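Local coordinates for protein D-alanyl-D-alanine carboxypeptidase (Streptococcus pneumoniae R6, PDB 1XP4) that probably removes the terminal D-alanine from sugar-peptide precursors of the cell wall, as a serine-type carboxypeptidase of the peptidoglycan pathway, at residues Asn207-Gly212 with Gly218-Leu223; Glu21-Lys26 with Leu180-Pro185; Gly212-Arg217 with Asn259-Phe264; Lys44-Tyr49 with Asp125-Lys130; Thr34-Ile39 with Ile136-Val141. All coordinates share one frame; numbering follows the deposited sequence.

Interaction 1 of 5, residues Asn207-Gly212 with Gly218-Leu223; sequences NYMLEG and GGFDGL
Met209, present as selenomethionine, reaches Phe220 by setting CG opposite its own carbonyl carbon (chi1 -71°), running straight through chi2 and then bending at chi3 (93°). This course lays the end of the chain over one face of the Phe220 ring. Met209 SE stands 4.0 Å from the centroid of the Phe220 ring, only 8° from the ring normal, which makes a Met-aromatic contact centred on the face; Met209 CE lies over the same face near Phe220 CE1. Further along, Leu210 brings a single methyl to the backbone of the partner, with Leu210 CD2 3.6 Å from Asp221 CA. Asn207 contributes its amide. Asn207 OD1 accepts from Met209 N at 3.0 Å, closing an Asx turn that holds the amide in place, while Asn207 ND2 lies 3.0 Å from Gly222 O. The carboxylate of Asp221 has its partner outside the contact, in a salt bridge with Arg245. The 207-212 loop thus packs against the beginning of edge strand 220-228. Phe235 of strand 234-241 touches both Asn207 and Met209, and Thr267 of helix 262-277 meets both Met209 and Phe220.

Interaction 2 of 5, residues Glu21-Lys26 with Leu180-Pro185; sequences EANTGK and LIKKYP
Lys182 and Asn23 join the last turn of helix 170-183 to the turn between strands 17-21 and 26-31, on the outer side of a small interface. There Lys182 stretches out through chi2 and chi3 and bends at chi4 (-62°), which carries NZ round to the Asn23 amide. Lys182 NZ donates to Asn23 OD1 at 3.0 Å, lying in the carbonyl plane with a C=O...N angle of 159°. The two side chains cross at about a right angle, and both residues are exposed, so this polar link forms the solvent side of the contact. Ala22 is the buried part: its CB bond is directed at the helix, but what meets Lys182 is its carbonyl oxygen, with Ala22 O 3.8 Å from Lys182 CE. The turn carrying these residues is stiffened from within. Glu21 OE1 accepts from both Thr24 OG1 and Thr24 N, the latter at 2.8 Å, and Gly25 N bonds to Glu21 O at 2.8 Å. One turn earlier on helix 170-183, Arg178 ties down the carbonyl oxygens of Ala22 and Asn23. On the buried side, the Ala22 methyl and Ile181 both pack on Ile247 of strand 244-253, placing the helix end against the central five-stranded antiparallel sheet.

Interaction 3 of 5, residues Gly212-Arg217 with Asn259-Phe264; sequences GMPAYR and NPYARF
Ala215, Tyr261 and Pro214 carry most of this junction between the loop before strand 220-228 and the start of helix 262-277. Ala215 sits at its centre, its methyl directed at the helix: Ala215 CB is 3.8 Å from Phe264 CB and 4.3 Å from Tyr261 CB. Tyr261, the N-cap residue, has CG turned away from its carbonyl carbon, beside the backbone N (chi1 -44°), and its ring extends out beside the proline. Pro214 meets the hydroxyl end of that ring, with Pro214 CB 3.6 Å from Tyr261 CE2 and Pro214 CG 3.8 Å from Tyr261 OH. Each segment contributes a type I turn: Met213 to Tyr216 presents Pro214 and Ala215, and Asn259 to Ala262 leads into the helix. The Tyr261 ring also meets that of Tyr208, and Phe264 packs edge-to-face on Phe235. No hydrogen bond crosses between the two segments, so the loop is held to the helix start by apolar contact, Ala215 on the CB atoms of Tyr261 and Phe264 and Pro214 on the tyrosine ring.

Interaction 4 of 5, residues Lys44-Tyr49 with Asp125-Lys130; sequences KLITVY and DMMRAK
Ile46, Thr47 and Tyr49 belong to helix 44-57, which opens with Lys44, the predicted proton acceptor of an SxxK motif, and they face Met127 and Lys130 of helix 120-133. The two helical segments cross almost perpendicularly, at 94°, with their axes 10.1 Å apart. At the crossing, Ile46 CG2 touches Met127 CB at 3.8 Å. Met127, a selenomethionine, bends at chi3 (-55°), bringing its terminal methyl up against two residues of the other helix: Met127 CE is 4.1 Å from Ile46 CB and equally 4.1 Å from Thr47 OG1. That hydroxyl is bonded to Thr144 O. A turn further on, Lys130 folds at chi2 and chi3 and passes across the rim of the tyrosine ring, with Lys130 NZ near the ring plane and 3.9 Å from Tyr49 CE2. Lys44 points away from helix 120-133, and its NZ bonds to Ser41, to Asn106 and to Thr145 O. No hydrogen bond links the two segments. The buried crossing is therefore packed through aliphatic groups, with the CB and terminal methyl of Met127, while the ammonium of Lys130, at the edge of Tyr49, pairs with Glu53, one turn further along helix 44-57, so a salt bridge also ties the two helices.

Interaction 5 of 5, residues Thr34-Ile39 with Ile136-Val141; sequences TQPVEI and IQDATV
Pro36 and Asp138 meet where a mostly extended segment, with a short strand at 37-38, passes a loop, the closest CA pair being Pro36 with Ala139 at 6.8 Å. Segment 34-39 is largely extended from Gln35 to Glu38, whereas in 136-141 the chain bends at Gln137 and Asp138 before stretching out again from Ala139. No backbone hydrogen bond joins them directly. The contact is small and lies at the surface, made almost wholly by one ring and one carboxylate. Asp138 places CG between its backbone N and carbonyl carbon (chi1 68°), a setting that directs the carboxylate at the proline. Asp138 OD2 touches Pro36 CG, and it lies 3.8 Å from Pro36 CD. The backbone oxygen of Asp138 comes up to the same ring, with Asp138 O 3.7 Å from Pro36 CG. The other carboxylate oxygen, OD1, is close to Asp172 OD2, and this pairing of like charges could favour protonation of one of the two acids. Strand 167-168 bridges the segments: Leu168 is backbone-bonded to Val37, and Lys167 to Thr140. Ile39 and Ile136 both pack on helix 170-183, while Ala139 and Val141 rest on Leu131 of helix 120-133.

Interactions 1 and 3 form one neighbourhood, with centres 9 Å apart; they share Gly212, and Met209 O probably accepts from Arg217 N at 3.3 Å. Interactions 4 and 5, 13 Å between centres, are joined by a probable bond from Arg128 NH2 to Val141 O at 2.8 Å. Interaction 2 touches interaction 4 where Tyr184 and Leu180 pack on Tyr49. Leu223 of interaction 1 packs on both interaction 4 (Leu223 CD2 to Leu45 CD1, 3.8 Å) and interaction 2 (Leu223 CD1 to Ile181 CD1, 4.2 Å). Near the predicted active site, its side chain is about 10 Å from that of Lys44, and Lys224, predicted to bind substrate, follows it. Interactions 2 and 5 lie away from that site.

Interaction 1 of 5, residues Asn207-Gly212 with Gly218-Leu223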
# COMPACT_ATOMS: atom_id res chain seq x y z
N ASN A 207 15.31 -3.25 -2.18
CA ASN A 207 14.90 -1.87 -2.38
C ASN A 207 16.13 -0.98 -2.27
O ASN A 207 16.61 -0.72 -1.17
CB ASN A 207 13.88 -1.47 -1.31
CG ASN A 207 13.25 -0.12 -1.58
OD1 ASN A 207 13.86 0.75 -2.20
ND2 ASN A 207 12.02 0.06 -1.10
N TYR A 208 16.63 -0.52 -3.40
CA TYR A 208 17.81 0.32 -3.42
C TYR A 208 17.61 1.82 -3.23
O TYR A 208 18.51 2.61 -3.51
CB TYR A 208 18.60 0.04 -4.68
CG TYR A 208 19.22 -1.33 -4.62
CD1 TYR A 208 20.03 -1.69 -3.55
CD2 TYR A 208 19.00 -2.27 -5.62
CE1 TYR A 208 20.61 -2.94 -3.47
CE2 TYR A 208 19.58 -3.53 -5.54
CZ TYR A 208 20.39 -3.85 -4.46
OH TYR A 208 21.01 -5.08 -4.38
N MSE A 209 16.44 2.21 -2.75
CA MSE A 209 16.17 3.63 -2.51
C MSE A 209 16.18 3.89 -1.01
O MSE A 209 15.87 4.99 -0.55
CB MSE A 209 14.83 4.03 -3.12
CG MSE A 209 14.85 4.08 -4.63
SE MSE A 209 13.13 4.45 -5.39
CE MSE A 209 13.29 6.36 -5.53
N LEU A 210 16.55 2.87 -0.24
CA LEU A 210 16.62 2.97 1.20
C LEU A 210 17.95 3.55 1.69
O LEU A 210 18.90 3.75 0.92
CB LEU A 210 16.39 1.59 1.83
CG LEU A 210 15.02 0.92 1.61
CD1 LEU A 210 15.00 -0.49 2.20
CD2 LEU A 210 13.93 1.77 2.25
N GLU A 211 18.01 3.82 2.99
CA GLU A 211 19.18 4.38 3.65
C GLU A 211 20.48 3.60 3.40
O GLU A 211 20.55 2.40 3.65
CB GLU A 211 18.93 4.48 5.15
CG GLU A 211 17.66 5.25 5.49
CD GLU A 211 17.92 6.65 6.03
OE1 GLU A 211 18.99 7.23 5.72
OE2 GLU A 211 17.05 7.17 6.76
N GLY A 212 21.49 4.32 2.92
CA GLY A 212 22.80 3.75 2.65
C GLY A 212 22.92 2.92 1.38
O GLY A 212 23.91 2.21 1.21
N GLY A 218 15.90 10.28 -0.26
CA GLY A 218 15.39 10.64 1.05
C GLY A 218 13.88 10.58 1.20
O GLY A 218 13.15 11.19 0.42
N GLY A 219 13.42 9.85 2.21
CA GLY A 219 12.00 9.72 2.47
C GLY A 219 11.44 8.33 2.28
O GLY A 219 10.49 7.93 2.96
N PHE A 220 12.03 7.57 1.37
CA PHE A 220 11.52 6.24 1.03
C PHE A 220 11.60 5.31 2.26
O PHE A 220 12.30 5.56 3.23
CB PHE A 220 12.37 5.68 -0.14
CG PHE A 220 11.69 5.90 -1.47
CD1 PHE A 220 11.93 7.07 -2.17
CD2 PHE A 220 10.70 5.04 -1.93
CE1 PHE A 220 11.14 7.41 -3.26
CE2 PHE A 220 9.94 5.38 -3.03
CZ PHE A 220 10.14 6.58 -3.69
N ASP A 221 10.75 4.27 2.22
CA ASP A 221 10.75 3.20 3.25
C ASP A 221 9.87 2.02 2.79
O ASP A 221 9.40 1.24 3.59
CB ASP A 221 10.27 3.73 4.61
CG ASP A 221 9.00 4.55 4.49
OD1 ASP A 221 8.60 4.88 3.38
OD2 ASP A 221 8.41 4.88 5.51
N GLY A 222 9.62 1.96 1.48
CA GLY A 222 8.91 0.79 0.93
C GLY A 222 8.95 0.80 -0.60
O GLY A 222 9.47 1.71 -1.21
N LEU A 223 8.36 -0.24 -1.25
CA LEU A 223 7.45 -1.16 -0.56
C LEU A 223 7.70 -2.62 -0.94
O LEU A 223 7.64 -3.51 -0.12
CB LEU A 223 6.03 -0.79 -0.98
CG LEU A 223 4.96 -1.43 -0.08
CD1 LEU A 223 5.05 -0.95 1.37
CD2 LEU A 223 3.54 -1.12 -0.54
O HOH W 1 15.29 6.47 2.38

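Interaction 2 of 5, residues Glu21-Lys26 with Leu180-Pro185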
# COMPACT_ATOMS: atom_id res chain seq x y z
N GLU A 21 -1.75 9.58 -3.53
CA GLU A 21 -1.46 10.12 -2.21
C GLU A 21 -2.09 9.09 -1.30
O GLU A 21 -3.29 8.89 -1.31
CB GLU A 21 -2.11 11.49 -2.04
CG GLU A 21 -1.73 12.21 -0.77
CD GLU A 21 -2.52 11.73 0.42
OE1 GLU A 21 -3.77 11.71 0.33
OE2 GLU A 21 -1.90 11.37 1.45
N ALA A 22 -1.25 8.41 -0.52
CA ALA A 22 -1.70 7.34 0.37
C ALA A 22 -3.02 7.56 1.09
O ALA A 22 -3.98 6.81 0.91
CB ALA A 22 -0.62 7.01 1.38
N ASN A 23 -3.07 8.61 1.91
CA ASN A 23 -4.25 8.85 2.70
C ASN A 23 -5.59 8.97 1.96
O ASN A 23 -6.55 8.29 2.34
CB ASN A 23 -4.05 10.08 3.58
CG ASN A 23 -5.04 10.13 4.71
OD1 ASN A 23 -5.48 9.08 5.19
ND2 ASN A 23 -5.39 11.33 5.15
N THR A 24 -5.66 9.80 0.93
CA THR A 24 -6.93 9.95 0.22
C THR A 24 -7.10 9.06 -1.00
O THR A 24 -8.19 8.93 -1.53
CB THR A 24 -7.16 11.41 -0.21
OG1 THR A 24 -6.20 11.77 -1.21
CG2 THR A 24 -7.03 12.34 0.98
N GLY A 25 -6.01 8.43 -1.43
CA GLY A 25 -6.08 7.57 -2.60
C GLY A 25 -6.27 8.36 -3.88
O GLY A 25 -6.65 7.80 -4.92
N LYS A 26 -6.01 9.66 -3.81
CA LYS A 26 -6.14 10.52 -4.97
C LYS A 26 -5.05 10.19 -5.97
O LYS A 26 -3.89 10.01 -5.61
CB LYS A 26 -6.04 11.99 -4.56
CG LYS A 26 -6.08 12.92 -5.75
CD LYS A 26 -5.79 14.36 -5.37
CE LYS A 26 -5.66 15.24 -6.62
NZ LYS A 26 -6.91 15.27 -7.46
N LEU A 180 -2.90 -1.99 2.63
CA LEU A 180 -1.90 -2.56 3.52
C LEU A 180 -1.30 -1.49 4.44
O LEU A 180 -1.33 -1.63 5.66
CB LEU A 180 -0.80 -3.24 2.71
CG LEU A 180 0.37 -3.78 3.55
CD1 LEU A 180 -0.15 -4.75 4.58
CD2 LEU A 180 1.38 -4.46 2.65
N ILE A 181 -0.75 -0.43 3.86
CA ILE A 181 -0.13 0.64 4.64
C ILE A 181 -1.09 1.32 5.62
O ILE A 181 -0.72 1.60 6.76
CB ILE A 181 0.47 1.72 3.72
CG1 ILE A 181 1.65 1.14 2.95
CG2 ILE A 181 0.92 2.92 4.54
CD1 ILE A 181 2.25 2.13 1.96
N LYS A 182 -2.31 1.58 5.18
CA LYS A 182 -3.30 2.23 6.03
C LYS A 182 -3.79 1.37 7.18
O LYS A 182 -4.01 1.87 8.28
CB LYS A 182 -4.49 2.68 5.19
CG LYS A 182 -4.56 4.17 4.98
CD LYS A 182 -5.59 4.50 3.93
CE LYS A 182 -5.96 5.96 3.99
NZ LYS A 182 -6.57 6.28 5.30
N LYS A 183 -3.97 0.07 6.93
CA LYS A 183 -4.46 -0.86 7.94
C LYS A 183 -3.35 -1.45 8.84
O LYS A 183 -3.59 -1.74 10.02
CB LYS A 183 -5.24 -1.98 7.26
CG LYS A 183 -5.73 -3.09 8.17
CD LYS A 183 -6.71 -2.59 9.19
CE LYS A 183 -7.20 -3.73 10.07
NZ LYS A 183 -7.97 -3.22 11.25
N TYR A 184 -2.16 -1.62 8.28
CA TYR A 184 -1.02 -2.17 9.01
C TYR A 184 0.23 -1.33 8.78
O TYR A 184 1.17 -1.74 8.10
CB TYR A 184 -0.77 -3.62 8.59
CG TYR A 184 -1.96 -4.53 8.82
CD1 TYR A 184 -2.34 -4.90 10.11
CD2 TYR A 184 -2.75 -4.96 7.75
CE1 TYR A 184 -3.47 -5.69 10.34
CE2 TYR A 184 -3.88 -5.75 7.96
CZ TYR A 184 -4.24 -6.10 9.26
OH TYR A 184 -5.37 -6.84 9.47
N PRO A 185 0.25 -0.12 9.35
CA PRO A 185 1.39 0.79 9.21
C PRO A 185 2.69 0.13 9.65
O PRO A 185 3.77 0.56 9.25
CB PRO A 185 1.02 1.95 10.13
CG PRO A 185 -0.46 1.93 10.11
CD PRO A 185 -0.79 0.47 10.21

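Interaction 3 of 5, residues Gly212-Arg217 with Asn259-Phe264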
# COMPACT_ATOMS: atom_id res chain seq x y z
N GLY A 212 21.49 4.32 2.92
CA GLY A 212 22.80 3.75 2.65
C GLY A 212 22.92 2.92 1.38
O GLY A 212 23.91 2.21 1.21
N MSE A 213 21.95 3.02 0.48
CA MSE A 213 21.95 2.23 -0.75
C MSE A 213 22.18 3.05 -2.02
O MSE A 213 21.97 4.25 -2.05
CB MSE A 213 20.63 1.48 -0.88
CG MSE A 213 20.22 0.75 0.39
SE MSE A 213 20.70 -1.12 0.45
CE MSE A 213 22.03 -1.21 -0.94
N PRO A 214 22.61 2.38 -3.09
CA PRO A 214 22.89 3.00 -4.39
C PRO A 214 21.87 4.02 -4.89
O PRO A 214 22.23 5.16 -5.15
CB PRO A 214 23.00 1.80 -5.32
CG PRO A 214 23.68 0.81 -4.45
CD PRO A 214 22.89 0.93 -3.15
N ALA A 215 20.62 3.61 -5.03
CA ALA A 215 19.59 4.50 -5.55
C ALA A 215 18.79 5.24 -4.49
O ALA A 215 17.62 5.57 -4.70
CB ALA A 215 18.65 3.71 -6.46
N TYR A 216 19.44 5.51 -3.36
CA TYR A 216 18.82 6.23 -2.24
C TYR A 216 18.08 7.49 -2.66
O TYR A 216 18.54 8.23 -3.54
CB TYR A 216 19.89 6.61 -1.22
CG TYR A 216 19.40 7.50 -0.10
CD1 TYR A 216 18.85 6.95 1.07
CD2 TYR A 216 19.46 8.89 -0.21
CE1 TYR A 216 18.38 7.77 2.09
CE2 TYR A 216 18.99 9.71 0.82
CZ TYR A 216 18.45 9.15 1.96
OH TYR A 216 17.98 9.96 2.96
N ARG A 217 16.95 7.74 -2.01
CA ARG A 217 16.13 8.92 -2.25
C ARG A 217 15.47 9.19 -0.89
O ARG A 217 14.63 8.42 -0.42
CB ARG A 217 15.09 8.64 -3.36
CG ARG A 217 13.76 9.40 -3.27
CD ARG A 217 13.80 10.89 -3.64
NE ARG A 217 13.80 11.13 -5.08
CZ ARG A 217 13.26 12.20 -5.66
NH1 ARG A 217 12.66 13.14 -4.93
NH2 ARG A 217 13.36 12.38 -6.97
N ASN A 259 21.95 1.00 -16.53
CA ASN A 259 21.33 1.32 -15.26
C ASN A 259 20.45 0.19 -14.73
O ASN A 259 19.27 0.07 -15.08
CB ASN A 259 20.52 2.62 -15.40
CG ASN A 259 19.96 3.11 -14.07
OD1 ASN A 259 20.51 2.82 -13.00
ND2 ASN A 259 18.86 3.87 -14.13
N PRO A 260 21.02 -0.68 -13.89
CA PRO A 260 20.30 -1.82 -13.30
C PRO A 260 19.22 -1.32 -12.37
O PRO A 260 18.30 -2.05 -12.04
CB PRO A 260 21.40 -2.57 -12.55
CG PRO A 260 22.63 -2.25 -13.34
CD PRO A 260 22.46 -0.77 -13.59
N TYR A 261 19.34 -0.06 -11.95
CA TYR A 261 18.39 0.54 -11.04
C TYR A 261 17.37 1.41 -11.77
O TYR A 261 16.80 2.33 -11.18
CB TYR A 261 19.12 1.40 -10.01
CG TYR A 261 20.36 0.76 -9.43
CD1 TYR A 261 20.34 -0.55 -8.93
CD2 TYR A 261 21.56 1.46 -9.35
CE1 TYR A 261 21.48 -1.13 -8.37
CE2 TYR A 261 22.70 0.90 -8.79
CZ TYR A 261 22.66 -0.40 -8.31
OH TYR A 261 23.79 -0.95 -7.76
N ALA A 262 17.14 1.12 -13.04
CA ALA A 262 16.18 1.88 -13.84
C ALA A 262 14.80 2.04 -13.17
O ALA A 262 14.19 3.12 -13.21
CB ALA A 262 16.02 1.22 -15.21
N ARG A 263 14.30 0.97 -12.54
CA ARG A 263 13.01 0.99 -11.86
C ARG A 263 12.96 2.05 -10.76
O ARG A 263 11.92 2.66 -10.51
CB ARG A 263 12.71 -0.38 -11.25
CG ARG A 263 13.52 -0.69 -10.00
CD ARG A 263 13.24 -2.11 -9.52
NE ARG A 263 13.71 -3.09 -10.49
CZ ARG A 263 13.47 -4.40 -10.42
NH1 ARG A 263 12.76 -4.89 -9.41
NH2 ARG A 263 13.95 -5.21 -11.35
N PHE A 264 14.09 2.24 -10.08
CA PHE A 264 14.15 3.23 -9.01
C PHE A 264 14.38 4.61 -9.62
O PHE A 264 13.81 5.59 -9.17
CB PHE A 264 15.27 2.87 -8.03
CG PHE A 264 15.12 1.51 -7.45
CD1 PHE A 264 13.94 1.14 -6.80
CD2 PHE A 264 16.13 0.56 -7.60
CE1 PHE A 264 13.77 -0.14 -6.30
CE2 PHE A 264 15.97 -0.74 -7.11
CZ PHE A 264 14.79 -1.09 -6.46

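Interaction 4 of 5, residues Lys44-Tyr49 with Asp125-Lys130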
# COMPACT_ATOMS: atom_id res chain seq x y z
N LYS A 44 3.60 -10.57 -3.20
CA LYS A 44 3.77 -10.79 -1.77
C LYS A 44 3.11 -9.75 -0.86
O LYS A 44 3.05 -9.93 0.35
CB LYS A 44 5.27 -10.89 -1.46
CG LYS A 44 5.95 -12.05 -2.18
CD LYS A 44 7.42 -12.15 -1.80
CE LYS A 44 8.08 -13.41 -2.36
NZ LYS A 44 8.23 -13.37 -3.85
N LEU A 45 2.60 -8.66 -1.43
CA LEU A 45 1.94 -7.65 -0.62
C LEU A 45 0.57 -8.18 -0.23
O LEU A 45 0.13 -8.06 0.93
CB LEU A 45 1.79 -6.35 -1.39
CG LEU A 45 3.08 -5.61 -1.74
CD1 LEU A 45 2.73 -4.30 -2.44
CD2 LEU A 45 3.90 -5.34 -0.47
N ILE A 46 -0.12 -8.76 -1.20
CA ILE A 46 -1.44 -9.31 -0.91
C ILE A 46 -1.21 -10.40 0.14
O ILE A 46 -1.94 -10.49 1.12
CB ILE A 46 -2.08 -9.90 -2.16
CG1 ILE A 46 -1.96 -8.93 -3.34
CG2 ILE A 46 -3.56 -10.18 -1.89
CD1 ILE A 46 -2.33 -9.52 -4.68
N THR A 47 -0.18 -11.20 -0.08
CA THR A 47 0.17 -12.29 0.84
C THR A 47 0.37 -11.80 2.26
O THR A 47 -0.25 -12.29 3.21
CB THR A 47 1.48 -12.99 0.40
OG1 THR A 47 1.28 -13.63 -0.87
CG2 THR A 47 1.90 -14.03 1.43
N VAL A 48 1.23 -10.80 2.39
CA VAL A 48 1.56 -10.20 3.67
C VAL A 48 0.35 -9.58 4.38
O VAL A 48 0.34 -9.48 5.62
CB VAL A 48 2.69 -9.16 3.47
CG1 VAL A 48 2.67 -8.12 4.56
CG2 VAL A 48 4.05 -9.87 3.46
N TYR A 49 -0.66 -9.17 3.62
CA TYR A 49 -1.86 -8.58 4.22
C TYR A 49 -2.64 -9.64 4.97
O TYR A 49 -3.20 -9.38 6.02
CB TYR A 49 -2.78 -7.98 3.16
CG TYR A 49 -3.91 -7.17 3.75
CD1 TYR A 49 -3.74 -5.82 4.06
CD2 TYR A 49 -5.16 -7.75 4.02
CE1 TYR A 49 -4.77 -5.06 4.61
CE2 TYR A 49 -6.20 -7.00 4.57
CZ TYR A 49 -6.00 -5.65 4.87
OH TYR A 49 -7.03 -4.88 5.39
N ASP A 125 -7.13 -18.89 -2.61
CA ASP A 125 -8.56 -18.62 -2.61
C ASP A 125 -8.82 -17.48 -1.64
O ASP A 125 -9.72 -16.66 -1.85
CB ASP A 125 -9.34 -19.86 -2.19
CG ASP A 125 -9.25 -20.98 -3.22
OD1 ASP A 125 -9.21 -20.69 -4.44
OD2 ASP A 125 -9.24 -22.16 -2.81
N MSE A 126 -8.02 -17.41 -0.58
CA MSE A 126 -8.17 -16.34 0.39
C MSE A 126 -7.78 -15.02 -0.25
O MSE A 126 -8.46 -14.01 -0.07
CB MSE A 126 -7.31 -16.60 1.63
CG MSE A 126 -7.92 -17.58 2.62
SE MSE A 126 -6.81 -17.94 4.16
CE MSE A 126 -6.63 -16.15 4.84
N MSE A 127 -6.68 -15.01 -1.01
CA MSE A 127 -6.28 -13.76 -1.63
C MSE A 127 -7.22 -13.37 -2.78
O MSE A 127 -7.36 -12.19 -3.10
CB MSE A 127 -4.80 -13.79 -2.07
CG MSE A 127 -4.22 -15.13 -2.49
SE MSE A 127 -2.25 -15.20 -2.46
CE MSE A 127 -1.82 -13.70 -3.60
N ARG A 128 -7.89 -14.36 -3.37
CA ARG A 128 -8.84 -14.06 -4.44
C ARG A 128 -10.05 -13.39 -3.81
O ARG A 128 -10.64 -12.47 -4.38
CB ARG A 128 -9.28 -15.33 -5.16
CG ARG A 128 -8.22 -15.95 -6.01
CD ARG A 128 -8.71 -17.19 -6.74
NE ARG A 128 -7.67 -17.74 -7.61
CZ ARG A 128 -7.84 -18.78 -8.41
NH1 ARG A 128 -9.02 -19.40 -8.45
NH2 ARG A 128 -6.84 -19.22 -9.17
N ALA A 129 -10.42 -13.85 -2.62
CA ALA A 129 -11.57 -13.31 -1.93
C ALA A 129 -11.28 -11.91 -1.44
O ALA A 129 -12.10 -11.00 -1.63
CB ALA A 129 -11.94 -14.20 -0.76
N LYS A 130 -10.12 -11.74 -0.82
CA LYS A 130 -9.70 -10.45 -0.29
C LYS A 130 -9.70 -9.39 -1.39
O LYS A 130 -10.16 -8.27 -1.18
CB LYS A 130 -8.31 -10.57 0.33
CG LYS A 130 -7.78 -9.27 0.91
CD LYS A 130 -8.73 -8.67 1.96
CE LYS A 130 -8.82 -9.52 3.23
NZ LYS A 130 -9.60 -8.82 4.30

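Interaction 5 of 5, residues Thr34-Ile39 with Ile136-Val141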
# COMPACT_ATOMS: atom_id res chain seq x y z
N THR A 34 -4.77 0.62 -15.92
CA THR A 34 -5.90 -0.30 -15.74
C THR A 34 -5.76 -1.68 -16.38
O THR A 34 -6.50 -2.60 -16.04
CB THR A 34 -7.19 0.33 -16.26
OG1 THR A 34 -6.96 0.88 -17.56
CG2 THR A 34 -7.67 1.41 -15.34
N GLN A 35 -4.82 -1.85 -17.29
CA GLN A 35 -4.64 -3.15 -17.93
C GLN A 35 -3.94 -4.13 -17.00
O GLN A 35 -2.79 -3.91 -16.61
CB GLN A 35 -3.83 -3.00 -19.21
CG GLN A 35 -3.68 -4.29 -20.00
CD GLN A 35 -2.46 -4.28 -20.89
OE1 GLN A 35 -2.15 -5.28 -21.55
NE2 GLN A 35 -1.75 -3.15 -20.92
N PRO A 36 -4.61 -5.23 -16.61
CA PRO A 36 -3.93 -6.18 -15.73
C PRO A 36 -2.67 -6.70 -16.40
O PRO A 36 -2.67 -6.98 -17.60
CB PRO A 36 -4.97 -7.27 -15.53
CG PRO A 36 -6.27 -6.52 -15.63
CD PRO A 36 -6.02 -5.60 -16.81
N VAL A 37 -1.58 -6.82 -15.65
CA VAL A 37 -0.32 -7.31 -16.19
C VAL A 37 0.43 -8.04 -15.08
O VAL A 37 0.08 -7.92 -13.91
CB VAL A 37 0.57 -6.15 -16.71
CG1 VAL A 37 -0.11 -5.45 -17.88
CG2 VAL A 37 0.85 -5.15 -15.59
N GLU A 38 1.46 -8.79 -15.47
CA GLU A 38 2.28 -9.53 -14.52
C GLU A 38 2.91 -8.56 -13.51
O GLU A 38 3.37 -7.48 -13.89
CB GLU A 38 3.40 -10.28 -15.25
CG GLU A 38 2.97 -11.43 -16.15
CD GLU A 38 2.20 -11.00 -17.40
OE1 GLU A 38 2.49 -9.92 -17.94
OE2 GLU A 38 1.32 -11.76 -17.85
N ILE A 39 2.94 -8.94 -12.23
CA ILE A 39 3.50 -8.06 -11.20
C ILE A 39 4.60 -8.73 -10.39
O ILE A 39 5.12 -8.16 -9.43
CB ILE A 39 2.41 -7.58 -10.24
CG1 ILE A 39 1.69 -8.79 -9.63
CG2 ILE A 39 1.42 -6.67 -10.98
CD1 ILE A 39 0.70 -8.43 -8.55
N ILE A 136 -11.45 -5.15 -6.35
CA ILE A 136 -10.60 -5.50 -7.48
C ILE A 136 -11.18 -6.79 -8.04
O ILE A 136 -11.12 -7.83 -7.40
CB ILE A 136 -9.15 -5.74 -7.03
CG1 ILE A 136 -8.59 -4.46 -6.41
CG2 ILE A 136 -8.30 -6.20 -8.22
CD1 ILE A 136 -7.24 -4.62 -5.79
N GLN A 137 -11.74 -6.72 -9.24
CA GLN A 137 -12.35 -7.89 -9.85
C GLN A 137 -11.74 -8.28 -11.18
O GLN A 137 -12.35 -9.03 -11.95
CB GLN A 137 -13.86 -7.67 -9.99
CG GLN A 137 -14.24 -6.27 -10.46
CD GLN A 137 -15.73 -5.99 -10.33
OE1 GLN A 137 -16.29 -6.06 -9.23
NE2 GLN A 137 -16.38 -5.68 -11.45
N ASP A 138 -10.55 -7.79 -11.46
CA ASP A 138 -9.90 -8.12 -12.72
C ASP A 138 -8.56 -8.82 -12.49
O ASP A 138 -7.79 -9.03 -13.42
CB ASP A 138 -9.70 -6.84 -13.53
CG ASP A 138 -8.69 -5.88 -12.92
OD1 ASP A 138 -8.51 -5.92 -11.68
OD2 ASP A 138 -8.10 -5.09 -13.68
N ALA A 139 -8.30 -9.21 -11.24
CA ALA A 139 -7.06 -9.88 -10.90
C ALA A 139 -7.02 -11.36 -11.27
O ALA A 139 -8.05 -12.02 -11.42
CB ALA A 139 -6.77 -9.71 -9.43
N THR A 140 -5.80 -11.87 -11.40
CA THR A 140 -5.55 -13.27 -11.71
C THR A 140 -4.50 -13.75 -10.73
O THR A 140 -3.33 -13.39 -10.86
CB THR A 140 -4.98 -13.46 -13.12
OG1 THR A 140 -5.96 -13.05 -14.09
CG2 THR A 140 -4.60 -14.91 -13.35
N VAL A 141 -4.91 -14.55 -9.75
CA VAL A 141 -3.98 -15.05 -8.75
C VAL A 141 -3.94 -16.57 -8.73
O VAL A 141 -4.95 -17.23 -8.49
CB VAL A 141 -4.35 -14.55 -7.33
CG1 VAL A 141 -3.28 -15.00 -6.32
CG2 VAL A 141 -4.50 -13.03 -7.33